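Local coordinates for protein NADP-dependent 2-hydroxyacid dehydrogenase (Rhizobium etli, PDB 4XCV) that binds NADPH and probably catalyses the NADPH-dependent interconversion of 2-oxoacids and D-2-hydroxyacids, at residues P7-I12 and E49-W54; K237-T242 and D259-E264. One frame throughout, in Å; residues are numbered along the deposited sequence.

The two contacts illustrate how a probable dehydrogenase of the D-isomer-specific 2-hydroxyacid family builds two parallel sheets and hangs its cofactor site on the ends of one. Contact 1 comes first along the chain and is complete before contact 2 begins. It joins strands 8-12 and 50-54, neighbours in the five-stranded parallel sheet. Contact 2 belongs to the NAD-binding domain, where the start of helix 241-250 meets the loop that follows strand 255-258 of the seven-stranded sheet. Their centres lie about 29 Å apart and their nearest atoms about 8 Å, without touching. Contact 1 is therefore core sheet pairing, whereas contact 2 shapes a loop whose first residues, Asp-259 and Val-260, line the NADPH pocket.

Contact 1 of 2, residues P7-I12 and E49-W54; sequences PVLVDI and EYALLW
Val-8 sets CG2 at the edge of the Tyr-50 ring, near its plane, while the hydroxyl of that tyrosine bonds to Glu-305; at the strand entrances water 1 joins Pro-7 O to Glu-49 N. Leu-9 opens the parallel ladder: its N donates to Tyr-50 O (3.0 Å), and its O receives Leu-52 N in a nearly straight bond of 2.8 Å. With CG anti to the backbone N (chi1 -177°), Leu-9 in one of its two modelled conformers carries CD2 to 3.7 Å from Leu-53 CD2, the two chains meeting at a slant, and to 4.0 Å from Ala-51 CB. At Val-10 the CA rests 3.4 Å from Leu-52 O, which also accepts Asp-11 N. Asp-11 O takes Trp-54 N at 2.9 Å, the donor tilted from the carbonyl plane; its carboxylate turns to Lys-13 and the amide of Asp-57. Ile-12 closes the pairing, CG2 lying 4.0 Å from Leu-52 CG and equally far from Trp-54 CB. Leu-9, Asp-11 and Leu-53 pack on helix 60-63, Ile-12 and Leu-52 on helix 292-305, while strands 32-34 and 69-72 flank the pair in this flavodoxin-like sheet, as in the substrate-binding domain of related D-2-hydroxyacid dehydrogenases.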
loop_
_atom_site.group_PDB
_atom_site.type_symbol
_atom_site.label_atom_id
_atom_site.label_comp_id
_atom_site.label_asym_id
_atom_site.label_seq_id
_atom_site.Cartn_x
_atom_site.Cartn_y
_atom_site.Cartn_z
ATOM N N PRO A 7 -5.293 44.240 -4.929
ATOM C CA PRO A 7 -5.175 42.909 -5.473
ATOM C C PRO A 7 -3.861 42.236 -5.027
ATOM O O PRO A 7 -2.896 42.890 -4.653
ATOM C CB PRO A 7 -5.166 43.143 -6.986
ATOM C CG PRO A 7 -4.744 44.540 -7.147
ATOM C CD PRO A 7 -5.331 45.264 -5.965
ATOM N N VAL A 8 -3.882 40.899 -5.050
ATOM C CA VAL A 8 -2.726 40.060 -4.705
ATOM C C VAL A 8 -1.795 39.919 -5.904
ATOM O O VAL A 8 -2.246 39.659 -6.998
ATOM C CB VAL A 8 -3.217 38.675 -4.286
ATOM C CG1 VAL A 8 -2.068 37.696 -4.043
ATOM C CG2 VAL A 8 -4.139 38.759 -3.081
ATOM N N LEU A 9 -0.508 40.134 -5.684
ATOM C CA LEU A 9 0.484 39.956 -6.755
ATOM C C LEU A 9 0.749 38.464 -6.939
ATOM O O LEU A 9 1.009 37.770 -5.968
ATOM C CB LEU A 9 1.745 40.682 -6.374
ATOM C CG LEU A 9 2.933 40.734 -7.313
ATOM C CD1 LEU A 9 3.840 41.858 -6.868
ATOM C CD2 LEU A 9 3.714 39.430 -7.320
ATOM N N VAL A 10 0.708 38.013 -8.188
ATOM C CA VAL A 10 0.918 36.595 -8.501
ATOM C C VAL A 10 1.994 36.495 -9.573
ATOM O O VAL A 10 1.826 37.004 -10.689
ATOM C CB VAL A 10 -0.387 35.932 -8.997
ATOM C CG1 VAL A 10 -0.177 34.469 -9.381
ATOM C CG2 VAL A 10 -1.494 36.098 -7.964
ATOM N N ASP A 11 3.107 35.851 -9.211
ATOM C CA ASP A 11 4.210 35.612 -10.155
ATOM C C ASP A 11 4.651 34.178 -9.990
ATOM O O ASP A 11 5.566 33.880 -9.188
ATOM C CB ASP A 11 5.385 36.538 -9.896
ATOM C CG ASP A 11 6.543 36.328 -10.872
ATOM O OD1 ASP A 11 6.489 35.520 -11.836
ATOM O OD2 ASP A 11 7.570 36.993 -10.669
ATOM N N ILE A 12 3.971 33.294 -10.697
ATOM C CA ILE A 12 4.214 31.863 -10.573
ATOM C C ILE A 12 4.437 31.263 -11.967
ATOM O O ILE A 12 3.614 31.387 -12.860
ATOM C CB ILE A 12 3.083 31.169 -9.782
ATOM C CG1 ILE A 12 1.713 31.357 -10.429
ATOM C CG2 ILE A 12 3.037 31.727 -8.360
ATOM C CD1 ILE A 12 0.588 30.752 -9.579
ATOM N N GLU A 49 0.038 44.268 -0.813
ATOM C CA GLU A 49 0.255 43.687 0.527
ATOM C C GLU A 49 0.765 42.273 0.472
ATOM O O GLU A 49 1.524 41.857 1.361
ATOM C CB GLU A 49 -1.073 43.646 1.316
ATOM C CG GLU A 49 -1.744 44.968 1.460
ATOM C CD GLU A 49 -2.995 44.838 2.249
ATOM O OE1 GLU A 49 -3.999 44.282 1.776
ATOM O OE2 GLU A 49 -2.925 45.254 3.418
ATOM N N TYR A 50 0.266 41.481 -0.475
ATOM C CA TYR A 50 0.549 40.044 -0.496
ATOM C C TYR A 50 1.083 39.670 -1.857
ATOM O O TYR A 50 0.544 40.126 -2.893
ATOM C CB TYR A 50 -0.723 39.244 -0.209
ATOM C CG TYR A 50 -1.496 39.730 0.986
ATOM C CD1 TYR A 50 -0.925 39.727 2.257
ATOM C CD2 TYR A 50 -2.780 40.193 0.857
ATOM C CE1 TYR A 50 -1.633 40.175 3.359
ATOM C CE2 TYR A 50 -3.503 40.624 1.954
ATOM C CZ TYR A 50 -2.930 40.637 3.204
ATOM O OH TYR A 50 -3.651 41.054 4.311
ATOM N N ALA A 51 2.101 38.810 -1.886
ATOM C CA ALA A 51 2.667 38.305 -3.132
ATOM C C ALA A 51 2.732 36.794 -3.060
ATOM O O ALA A 51 3.283 36.238 -2.087
ATOM C CB ALA A 51 4.028 38.873 -3.378
ATOM N N LEU A 52 2.269 36.138 -4.105
ATOM C CA LEU A 52 2.321 34.688 -4.313
ATOM C C LEU A 52 3.369 34.456 -5.391
ATOM O O LEU A 52 3.188 34.884 -6.547
ATOM C CB LEU A 52 0.944 34.194 -4.747
ATOM C CG LEU A 52 0.830 32.752 -5.176
ATOM C CD1 LEU A 52 1.367 31.798 -4.119
ATOM C CD2 LEU A 52 -0.610 32.461 -5.539
ATOM N N LEU A 53 4.478 33.809 -5.007
ATOM C CA LEU A 53 5.682 33.756 -5.805
ATOM C C LEU A 53 6.199 32.343 -5.998
ATOM O O LEU A 53 6.271 31.536 -5.054
ATOM C CB LEU A 53 6.750 34.603 -5.077
ATOM C CG LEU A 53 6.406 36.075 -4.752
ATOM C CD1 LEU A 53 7.625 36.760 -4.124
ATOM C CD2 LEU A 53 5.956 36.835 -5.975
ATOM N N TRP A 54 6.579 32.037 -7.226
ATOM C CA TRP A 54 7.295 30.799 -7.526
ATOM C C TRP A 54 8.308 31.151 -8.593
ATOM O O TRP A 54 7.944 31.500 -9.733
ATOM C CB TRP A 54 6.380 29.651 -7.962
ATOM C CG TRP A 54 7.089 28.304 -7.932
ATOM C CD1 TRP A 54 7.441 27.591 -6.807
ATOM C CD2 TRP A 54 7.529 27.513 -9.053
ATOM N NE1 TRP A 54 8.053 26.424 -7.160
ATOM C CE2 TRP A 54 8.138 26.346 -8.526
ATOM C CE3 TRP A 54 7.472 27.672 -10.443
ATOM C CZ2 TRP A 54 8.665 25.340 -9.343
ATOM C CZ3 TRP A 54 8.006 26.662 -11.260
ATOM C CH2 TRP A 54 8.596 25.516 -10.704
HETATM O O HOH W 1 -2.142 42.603 -1.950
#

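Contact 2 of 2, residues K237-T242 and D259-E264. With NDP (NADPH dihydro-nicotinamide-adenine-dinucleotide phosphate), chain B.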
loop_
_atom_site.group_PDB
_atom_site.type_symbol
_atom_site.label_atom_id
_atom_site.label_comp_id
_atom_site.label_asym_id
_atom_site.label_seq_id
_atom_site.Cartn_x
_atom_site.Cartn_y
_atom_site.Cartn_z
ATOM N N LYS A 237 17.489 17.163 -5.444
ATOM C CA LYS A 237 18.863 17.630 -5.213
ATOM C C LYS A 237 19.411 17.159 -3.857
ATOM O O LYS A 237 20.606 17.330 -3.627
ATOM C CB LYS A 237 19.013 19.119 -5.402
ATOM C CG LYS A 237 18.891 19.522 -6.853
ATOM C CD LYS A 237 18.888 21.029 -7.043
ATOM C CE LYS A 237 18.757 21.387 -8.532
ATOM N NZ LYS A 237 17.393 21.035 -9.056
ATOM N N SER A 238 18.597 16.502 -3.032
ATOM C CA SER A 238 19.094 15.870 -1.830
ATOM C C SER A 238 19.856 14.577 -2.120
ATOM O O SER A 238 20.533 14.078 -1.223
ATOM C CB SER A 238 17.985 15.594 -0.827
ATOM O OG SER A 238 17.496 16.835 -0.328
ATOM N N GLN A 239 19.688 13.991 -3.297
ATOM C CA GLN A 239 20.336 12.704 -3.614
ATOM C C GLN A 239 21.417 12.862 -4.668
ATOM O O GLN A 239 21.424 13.788 -5.480
ATOM C CB GLN A 239 19.321 11.649 -4.050
ATOM C CG GLN A 239 18.775 11.883 -5.426
ATOM C CD GLN A 239 17.360 11.371 -5.668
ATOM O OE1 GLN A 239 16.633 11.075 -4.717
ATOM N NE2 GLN A 239 16.943 11.339 -6.923
ATOM N N ILE A 240 22.335 11.895 -4.664
ATOM C CA ILE A 240 23.341 11.778 -5.707
ATOM C C ILE A 240 22.973 10.544 -6.539
ATOM O O ILE A 240 23.205 9.402 -6.146
ATOM C CB ILE A 240 24.762 11.639 -5.101
ATOM C CG1 ILE A 240 25.091 12.803 -4.167
ATOM C CG2 ILE A 240 25.800 11.477 -6.218
ATOM C CD1 ILE A 240 25.163 14.161 -4.825
ATOM N N GLU A 241 22.354 10.779 -7.695
ATOM C CA GLU A 241 21.828 9.675 -8.474
ATOM C C GLU A 241 22.863 8.679 -8.955
ATOM O O GLU A 241 22.607 7.461 -9.006
ATOM C CB GLU A 241 21.026 10.192 -9.654
ATOM C CG GLU A 241 19.730 10.726 -9.145
ATOM C CD GLU A 241 18.942 11.556 -10.139
ATOM O OE1 GLU A 241 19.147 11.529 -11.377
ATOM O OE2 GLU A 241 18.072 12.264 -9.593
ATOM N N THR A 242 24.044 9.159 -9.335
ATOM C CA THR A 242 25.068 8.220 -9.759
ATOM C C THR A 242 25.443 7.254 -8.627
ATOM O O THR A 242 25.841 6.101 -8.878
ATOM C CB THR A 242 26.242 8.939 -10.398
ATOM O OG1 THR A 242 27.032 7.973 -11.113
ATOM C CG2 THR A 242 27.047 9.666 -9.361
ATOM N N ASP A 259 10.479 9.624 -6.516
ATOM C CA ASP A 259 9.541 10.539 -7.149
ATOM C C ASP A 259 10.189 11.841 -7.572
ATOM O O ASP A 259 9.557 12.651 -8.281
ATOM C CB ASP A 259 8.421 10.923 -6.165
ATOM C CG ASP A 259 7.299 11.680 -6.812
ATOM O OD1 ASP A 259 6.653 11.180 -7.767
ATOM O OD2 ASP A 259 6.974 12.798 -6.346
ATOM N N VAL A 260 11.419 12.071 -7.126
ATOM C CA VAL A 260 12.126 13.336 -7.348
ATOM C C VAL A 260 13.528 13.070 -7.818
ATOM O O VAL A 260 14.088 12.058 -7.466
ATOM C CB VAL A 260 12.101 14.211 -6.062
ATOM C CG1 VAL A 260 10.686 14.609 -5.724
ATOM C CG2 VAL A 260 12.736 13.469 -4.886
ATOM N N PHE A 261 14.080 14.029 -8.585
ATOM C CA PHE A 261 15.355 13.817 -9.272
ATOM C C PHE A 261 16.166 15.080 -9.276
ATOM O O PHE A 261 15.626 16.169 -9.214
ATOM C CB PHE A 261 15.095 13.286 -10.710
ATOM C CG PHE A 261 14.261 12.055 -10.699
ATOM C CD1 PHE A 261 12.888 12.145 -10.700
ATOM C CD2 PHE A 261 14.835 10.802 -10.493
ATOM C CE1 PHE A 261 12.102 11.010 -10.534
ATOM C CE2 PHE A 261 14.059 9.684 -10.339
ATOM C CZ PHE A 261 12.709 9.777 -10.360
ATOM N N GLU A 262 17.488 14.939 -9.402
ATOM C CA GLU A 262 18.379 16.088 -9.394
ATOM C C GLU A 262 18.045 17.068 -10.507
ATOM O O GLU A 262 18.151 18.271 -10.317
ATOM C CB GLU A 262 19.836 15.617 -9.551
ATOM C CG GLU A 262 20.371 14.741 -8.408
ATOM C CD GLU A 262 21.841 14.468 -8.584
ATOM O OE1 GLU A 262 22.647 15.429 -8.510
ATOM O OE2 GLU A 262 22.179 13.295 -8.872
ATOM N N VAL A 263 17.729 16.521 -11.680
ATOM C CA VAL A 263 17.236 17.282 -12.808
ATOM C C VAL A 263 15.913 16.662 -13.216
ATOM O O VAL A 263 15.848 15.438 -13.376
ATOM C CB VAL A 263 18.235 17.269 -13.995
ATOM C CG1 VAL A 263 17.605 17.960 -15.199
ATOM C CG2 VAL A 263 19.504 18.016 -13.612
ATOM N N GLU A 264 14.883 17.479 -13.314
ATOM C CA GLU A 264 13.563 17.045 -13.795
ATOM C C GLU A 264 13.193 17.805 -15.068
ATOM O O GLU A 264 13.413 19.026 -15.127
ATOM C CB GLU A 264 12.510 17.249 -12.690
ATOM C CG GLU A 264 12.837 16.448 -11.427
ATOM C CD GLU A 264 11.895 16.639 -10.254
ATOM O OE1 GLU A 264 10.939 17.450 -10.390
ATOM O OE2 GLU A 264 12.173 16.070 -9.162
HETATM P PA NDP B . 8.153 20.183 7.195
HETATM O O1A NDP B . 6.828 20.081 7.886
HETATM O O2A NDP B . 8.890 21.505 7.136
HETATM O O5B NDP B . 9.101 19.079 7.859
HETATM C C5B NDP B . 10.486 19.042 7.499
HETATM C C4B NDP B . 11.134 17.965 8.336
HETATM O O4B NDP B . 12.482 17.825 7.896
HETATM C C3B NDP B . 11.153 18.315 9.805
HETATM O O3B NDP B . 10.952 17.130 10.602
HETATM C C2B NDP B . 12.557 18.835 9.956
HETATM O O2B NDP B . 13.125 18.705 11.288
HETATM C C1B NDP B . 13.321 17.913 9.008
HETATM N N9A NDP B . 14.629 18.441 8.615
HETATM C C8A NDP B . 14.833 19.597 7.954
HETATM N N7A NDP B . 16.180 19.819 7.853
HETATM C C5A NDP B . 16.791 18.787 8.509
HETATM C C6A NDP B . 18.119 18.489 8.811
HETATM N N6A NDP B . 19.121 19.250 8.366
HETATM N N1A NDP B . 18.370 17.383 9.519
HETATM C C2A NDP B . 17.365 16.588 9.945
HETATM N N3A NDP B . 16.062 16.814 9.707
HETATM C C4A NDP B . 15.824 17.926 8.978
HETATM O O3 NDP B . 8.026 19.672 5.676
HETATM P PN NDP B . 6.939 18.686 5.018
HETATM O O1N NDP B . 6.922 17.441 5.841
HETATM O O2N NDP B . 5.663 19.357 4.834
HETATM O O5D NDP B . 7.570 18.465 3.589
HETATM C C5D NDP B . 8.903 17.953 3.447
HETATM C C4D NDP B . 9.347 18.255 2.010
HETATM O O4D NDP B . 8.638 17.431 1.096
HETATM C C3D NDP B . 9.063 19.648 1.521
HETATM O O3D NDP B . 10.083 20.572 1.941
HETATM C C2D NDP B . 8.999 19.498 0.010
HETATM O O2D NDP B . 10.295 19.803 -0.559
HETATM C C1D NDP B . 8.747 18.033 -0.201
HETATM N N1N NDP B . 7.515 17.692 -0.918
HETATM C C2N NDP B . 7.552 16.863 -2.009
HETATM C C3N NDP B . 6.446 16.614 -2.748
HETATM C C7N NDP B . 6.446 15.715 -3.872
HETATM O O7N NDP B . 5.503 15.837 -4.689
HETATM N N7N NDP B . 7.355 14.776 -4.059
HETATM C C4N NDP B . 5.142 17.180 -2.338
HETATM C C5N NDP B . 5.222 18.009 -1.149
HETATM C C6N NDP B . 6.325 18.284 -0.490
HETATM P P2B NDP B . 12.398 19.431 12.543
HETATM O O1X NDP B . 13.373 19.310 13.669
HETATM O O2X NDP B . 12.151 20.863 12.102
HETATM O O3X NDP B . 11.111 18.743 12.750
HETATM O O HOH W 2 15.187 18.844 -8.868
HETATM O O HOH W 3 18.500 13.832 -12.664
HETATM O O HOH W 4 24.488 12.078 -9.829
#
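Glu-241 and Glu-262 reach past each other, each carboxylate gripping the other's backbone amide. Glu-262 OE2 accepts from Glu-241 N, the first-turn amide after N-cap Ile-240, at 2.8 Å and nearly straight (170°); Glu-241 OE2 accepts from Glu-262 N at 2.7 Å. Both donors stand above the carboxylate planes, which are almost perpendicular (89°). Glu-241 OE2 takes a second hydrogen from Gln-239 NE2 (3.0 Å) on its anti side, slightly out of plane and on the other face from Glu-262 N. Donors on both oxygens probably ease the 4.3 Å like-charge approach of Glu-241 OE2 and Glu-262 OE2. An alanine replacing Glu-241 is likely to leave Glu-262 N and one hydrogen of Gln-239 NE2 without their acceptor, loosening the loop. Gln-239 NE2 also bonds to Val-260 O, and Asn-232 ND2 bonds to Gln-239 OE1. Lys-237 bends at its last torsion (chi4 69°) to set NZ 3.1 Å from Glu-262 O. The loop starts at Asp-259, whose OD2 accepts a hydrogen bond from the carboxamide N7N of NADPH at 3.0 Å. In this Rossmann-type NAD-binding domain it leaves strand 255-258 beside the N-terminus of helix 241-250, and Gln-239 and Val-260 pack on strand 229-232.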